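Local atomic coordinates of ParB domain protein nuclease (Sulfolobus solfataricus, PDB entry 5K5D), a protein that probably takes part in DNA segregation as a pNOB8-like ParB protein with a ParB-type N-terminal domain, and may act as a nuclease. Residues Q88-D91 with K92-L96; E179-E183 with N184-S188. The protein carries 4 engineered substitutions. All coordinates share one frame; numbering follows the deposited sequence.

Contact 1. Residues Q88-D91 with K92-L96; sequences QERD and KAYEL
With CG set anti to the carbonyl carbon in both Arg90 (chi1 -69°) and Tyr94 (chi1 -67°), the two side chains leave the same flank of the helix one turn apart; the arginine then bends at chi2 and chi3 and crosses the phenol obliquely. Arg90 CB touches Tyr94 CE1, 3.5 Å away, and Arg90 O lies over one face of the ring, while Arg90 NE comes within 3.3 Å of Tyr94 OH, the guanidinium and ring planes 61° apart. Glu24 holds both polar ends, salt-bridged to Arg90 and hydrogen-bonded to Tyr94 OH, and Asp22 takes a second guanidinium nitrogen. A phenylalanine in place of Tyr94 would probably leave Glu24 without its hydroxyl partner and so hold the Arg90-Glu24 pair less firmly. This is the N-terminal part of helix 90-99 in the ParB-like N-terminal domain, where Tyr94 N bonds Arg90 O at 2.8 Å and Glu95 N reaches Asp91 O. Glu89, just before the helix, runs alongside Lys92 within it, two long flexible chains suited to pairing across a turn. Lys92 NZ meets Glu89 OE2 at 2.8 Å, from above the carboxylate plane, in a salt bridge, and Lys92 N donates to Glu89 O.

Contact 2. Residues E179-E183 with N184-S188; sequences ELDKE and NKALS
Hydrogen bonds from the backbone of 184-188 to one carboxylate, that of Asp181, dominate this contact. Asp181 holds CG opposite its own backbone N (chi1 -178°), which carries the carboxylate across the turn to the amides beyond. Ala186 N donates to Asp181 OD1 at 3.0 Å, and Leu187 N to Asp181 OD2 at the same 3.0 Å; each oxygen is met on its syn side, 33° out of the carboxylate plane. A weak second bond runs from Ala186 N to OD2, and Lys185 N lies 3.0 Å from OD1. The short, two-oxygen side chain of aspartate suits the task, since it can take neighbouring N-H groups at once in a largely buried place. Among backbone groups, Asn184 N bonds Asp181 O at 3.3 Å, closing the turn; Asn184 has a left-handed backbone conformation, which asparagine tolerates well.

The countercharge to Asp181 comes from Lys192, outside the two segments, which forms a salt bridge with Asp181 OD2 and is hydrogen-bonded to Asn184 OD1, probably helping to stabilise the buried negative charge. Van der Waals contact is slight: Ala186 CB lies 3.5 Å from Asp181 CG. Farther out, Glu183 and Lys185 lie alongside each other, their charged atoms not in contact (Glu183 OE1 to Lys185 NZ 5.2 Å). Asp181 to Asn184 form a type I beta turn in the connection between helix 170-180 and helix 189-201, which Ser188 N-caps, its OG bonded to Asp191 N.

Both contacts are local and partly buried, and both involve a helix end: contact 1 lies at the N-terminal end of helix 90-99, while contact 2 leaves helix 170-180 and leads to the cap of helix 189-201. They hold different elements, yet their borders meet where Glu95 CG packs against Leu180 CD2, and helix 109-128 touches side chains of both. Regular helical bonds characterise contact 1, with one Glu89-Lys92 salt bridge and an Arg90-Tyr94 pair tied to Glu24, and with Tyr94 and Ala93 buried against Phe25. In contact 2, which has no i to i+4 helical hydrogen bonds across it, a buried carboxylate gathers backbone amides instead, while Lys182, Glu183 and Lys185 stay on the exposed side.

Contact 1. Residues Q88-D91 with K92-L96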
loop_
_atom_site.group_PDB
_atom_site.type_symbol
_atom_site.label_atom_id
_atom_site.label_comp_id
_atom_site.label_asym_id
_atom_site.label_seq_id
_atom_site.Cartn_x
_atom_site.Cartn_y
_atom_site.Cartn_z
ATOM N N GLN B 88 -1.268 13.503 16.032
ATOM C CA GLN B 88 -1.949 12.790 17.104
ATOM C C GLN B 88 -2.964 11.796 16.553
ATOM O O GLN B 88 -3.080 10.676 17.052
ATOM C CB GLN B 88 -2.621 13.769 18.065
ATOM C CG GLN B 88 -1.642 14.641 18.837
ATOM C CD GLN B 88 -2.311 15.424 19.947
ATOM O OE1 GLN B 88 -2.567 14.895 21.029
ATOM N NE2 GLN B 88 -2.602 16.693 19.684
ATOM N N GLU B 89 -3.693 12.206 15.520
ATOM C CA GLU B 89 -4.648 11.322 14.860
ATOM C C GLU B 89 -4.131 10.856 13.494
ATOM O O GLU B 89 -4.808 11.017 12.480
ATOM C CB GLU B 89 -6.007 12.013 14.707
ATOM C CG GLU B 89 -6.771 12.195 16.014
ATOM C CD GLU B 89 -7.959 13.140 15.872
ATOM O OE1 GLU B 89 -7.747 14.369 15.821
ATOM O OE2 GLU B 89 -9.108 12.655 15.812
ATOM N N ARG B 90 -2.932 10.281 13.477
ATOM C CA ARG B 90 -2.350 9.761 12.244
ATOM C C ARG B 90 -3.359 8.979 11.412
ATOM O O ARG B 90 -3.421 9.132 10.192
ATOM C CB ARG B 90 -1.154 8.863 12.553
ATOM C CG ARG B 90 0.049 9.596 13.105
ATOM C CD ARG B 90 0.844 10.312 12.022
ATOM N NE ARG B 90 2.070 9.594 11.698
ATOM C CZ ARG B 90 3.071 10.122 11.005
ATOM N NH1 ARG B 90 2.982 11.373 10.578
ATOM N NH2 ARG B 90 4.161 9.408 10.746
ATOM N N ASP B 91 -4.135 8.130 12.076
ATOM C CA ASP B 91 -5.088 7.274 11.381
ATOM C C ASP B 91 -5.920 8.066 10.382
ATOM O O ASP B 91 -6.252 7.564 9.305
ATOM C CB ASP B 91 -5.985 6.508 12.367
ATOM C CG ASP B 91 -6.706 7.421 13.344
ATOM O OD1 ASP B 91 -6.044 8.284 13.957
ATOM O OD2 ASP B 91 -7.939 7.275 13.505
ATOM N N LYS B 92 -6.241 9.308 10.732
ATOM C CA LYS B 92 -7.016 10.168 9.846
ATOM C C LYS B 92 -6.211 10.609 8.624
ATOM O O LYS B 92 -6.739 10.660 7.512
ATOM C CB LYS B 92 -7.560 11.377 10.604
ATOM C CG LYS B 92 -8.711 11.048 11.547
ATOM C CD LYS B 92 -9.184 12.289 12.277
ATOM C CE LYS B 92 -10.492 12.038 13.011
ATOM N NZ LYS B 92 -10.367 10.962 14.028
ATOM N N ALA B 93 -4.934 10.919 8.827
ATOM C CA ALA B 93 -4.063 11.290 7.713
ATOM C C ALA B 93 -3.895 10.095 6.783
ATOM O O ALA B 93 -3.950 10.229 5.562
ATOM C CB ALA B 93 -2.712 11.765 8.220
ATOM N N TYR B 94 -3.696 8.927 7.382
ATOM C CA TYR B 94 -3.607 7.675 6.645
ATOM C C TYR B 94 -4.819 7.447 5.748
ATOM O O TYR B 94 -4.682 7.006 4.607
ATOM C CB TYR B 94 -3.454 6.507 7.615
ATOM C CG TYR B 94 -2.142 6.519 8.362
ATOM C CD1 TYR B 94 -2.065 6.104 9.684
ATOM C CD2 TYR B 94 -0.979 6.950 7.740
ATOM C CE1 TYR B 94 -0.863 6.121 10.366
ATOM C CE2 TYR B 94 0.224 6.967 8.411
ATOM C CZ TYR B 94 0.277 6.552 9.723
ATOM O OH TYR B 94 1.479 6.570 10.387
ATOM N N GLU B 95 -6.007 7.753 6.261
ATOM C CA GLU B 95 -7.232 7.510 5.507
ATOM C C GLU B 95 -7.351 8.454 4.324
ATOM O O GLU B 95 -7.742 8.044 3.230
ATOM C CB GLU B 95 -8.458 7.596 6.420
ATOM C CG GLU B 95 -8.570 6.396 7.350
ATOM C CD GLU B 95 -9.288 6.706 8.648
ATOM O OE1 GLU B 95 -10.124 7.637 8.672
ATOM O OE2 GLU B 95 -9.007 6.014 9.649
ATOM N N LEU B 96 -6.996 9.715 4.546
ATOM C CA LEU B 96 -7.002 10.708 3.480
ATOM C C LEU B 96 -6.055 10.325 2.351
ATOM O O LEU B 96 -6.423 10.389 1.183
ATOM C CB LEU B 96 -6.653 12.089 4.031
ATOM C CG LEU B 96 -7.750 12.685 4.910
ATOM C CD1 LEU B 96 -7.319 14.023 5.490
ATOM C CD2 LEU B 96 -9.033 12.826 4.100
#

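Contact 2. Residues E179-E183 with N184-S188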
loop_
_atom_site.group_PDB
_atom_site.type_symbol
_atom_site.label_atom_id
_atom_site.label_comp_id
_atom_site.label_asym_id
_atom_site.label_seq_id
_atom_site.Cartn_x
_atom_site.Cartn_y
_atom_site.Cartn_z
ATOM N N GLU B 179 -12.871 -2.139 5.252
ATOM C CA GLU B 179 -13.217 -0.829 5.796
ATOM C C GLU B 179 -12.667 0.307 4.939
ATOM O O GLU B 179 -13.320 1.335 4.765
ATOM C CB GLU B 179 -12.701 -0.694 7.229
ATOM C CG GLU B 179 -13.340 -1.663 8.207
ATOM C CD GLU B 179 -12.648 -1.666 9.554
ATOM O OE1 GLU B 179 -11.527 -1.119 9.644
ATOM O OE2 GLU B 179 -13.219 -2.213 10.519
ATOM N N LEU B 180 -11.462 0.110 4.409
ATOM C CA LEU B 180 -10.775 1.127 3.619
ATOM C C LEU B 180 -11.249 1.179 2.171
ATOM O O LEU B 180 -10.931 2.119 1.440
ATOM C CB LEU B 180 -9.270 0.874 3.644
ATOM C CG LEU B 180 -8.540 1.213 4.940
ATOM C CD1 LEU B 180 -7.105 0.705 4.882
ATOM C CD2 LEU B 180 -8.581 2.715 5.179
ATOM N N ASP B 181 -12.000 0.165 1.758
ATOM C CA ASP B 181 -12.435 0.045 0.374
ATOM C C ASP B 181 -13.709 -0.790 0.300
ATOM O O ASP B 181 -13.723 -1.868 -0.291
ATOM C CB ASP B 181 -11.328 -0.599 -0.465
ATOM C CG ASP B 181 -11.692 -0.711 -1.934
ATOM O OD1 ASP B 181 -12.297 0.237 -2.481
ATOM O OD2 ASP B 181 -11.371 -1.753 -2.542
ATOM N N LYS B 182 -14.780 -0.287 0.904
ATOM C CA LYS B 182 -16.028 -1.037 0.986
ATOM C C LYS B 182 -16.691 -1.215 -0.377
ATOM O O LYS B 182 -17.185 -2.294 -0.702
ATOM C CB LYS B 182 -16.992 -0.363 1.964
ATOM C CG LYS B 182 -16.411 -0.173 3.353
ATOM C CD LYS B 182 -17.410 0.445 4.316
ATOM C CE LYS B 182 -16.779 0.664 5.684
ATOM N NZ LYS B 182 -17.742 1.226 6.668
ATOM N N GLU B 183 -16.692 -0.151 -1.174
ATOM C CA GLU B 183 -17.337 -0.172 -2.482
ATOM C C GLU B 183 -16.464 -0.840 -3.542
ATOM O O GLU B 183 -16.750 -0.763 -4.737
ATOM C CB GLU B 183 -17.717 1.249 -2.906
ATOM C CG GLU B 183 -18.777 1.883 -2.016
ATOM C CD GLU B 183 -18.856 3.388 -2.169
ATOM O OE1 GLU B 183 -17.796 4.023 -2.366
ATOM O OE2 GLU B 183 -19.977 3.939 -2.092
ATOM N N ASN B 184 -15.400 -1.499 -3.093
ATOM C CA ASN B 184 -14.515 -2.236 -3.989
ATOM C C ASN B 184 -14.016 -1.423 -5.182
ATOM O O ASN B 184 -13.770 -1.970 -6.256
ATOM C CB ASN B 184 -15.202 -3.510 -4.489
ATOM C CG ASN B 184 -15.417 -4.529 -3.388
ATOM O OD1 ASN B 184 -14.489 -5.238 -2.997
ATOM N ND2 ASN B 184 -16.645 -4.616 -2.890
ATOM N N LYS B 185 -13.860 -0.117 -4.996
ATOM C CA LYS B 185 -13.404 0.741 -6.082
ATOM C C LYS B 185 -11.890 0.656 -6.290
ATOM O O LYS B 185 -11.378 1.038 -7.342
ATOM C CB LYS B 185 -13.840 2.189 -5.845
ATOM C CG LYS B 185 -15.339 2.413 -5.988
ATOM C CD LYS B 185 -15.728 3.837 -5.621
ATOM C CE LYS B 185 -17.144 4.156 -6.073
ATOM N NZ LYS B 185 -17.266 4.145 -7.561
ATOM N N ALA B 186 -11.180 0.149 -5.286
ATOM C CA ALA B 186 -9.729 0.024 -5.358
ATOM C C ALA B 186 -9.309 -1.403 -5.705
ATOM O O ALA B 186 -8.397 -1.621 -6.504
ATOM C CB ALA B 186 -9.104 0.453 -4.048
ATOM N N LEU B 187 -9.980 -2.370 -5.089
ATOM C CA LEU B 187 -9.714 -3.779 -5.342
ATOM C C LEU B 187 -11.002 -4.579 -5.276
ATOM O O LEU B 187 -12.066 -4.035 -4.989
ATOM C CB LEU B 187 -8.719 -4.333 -4.324
ATOM C CG LEU B 187 -7.282 -3.825 -4.405
ATOM C CD1 LEU B 187 -6.460 -4.426 -3.280
ATOM C CD2 LEU B 187 -6.671 -4.157 -5.757
ATOM N N SER B 188 -10.898 -5.876 -5.538
ATOM C CA SER B 188 -12.059 -6.749 -5.514
ATOM C C SER B 188 -12.120 -7.508 -4.200
ATOM O O SER B 188 -11.183 -7.469 -3.405
ATOM C CB SER B 188 -12.012 -7.735 -6.682
ATOM O OG SER B 188 -10.951 -8.663 -6.528
#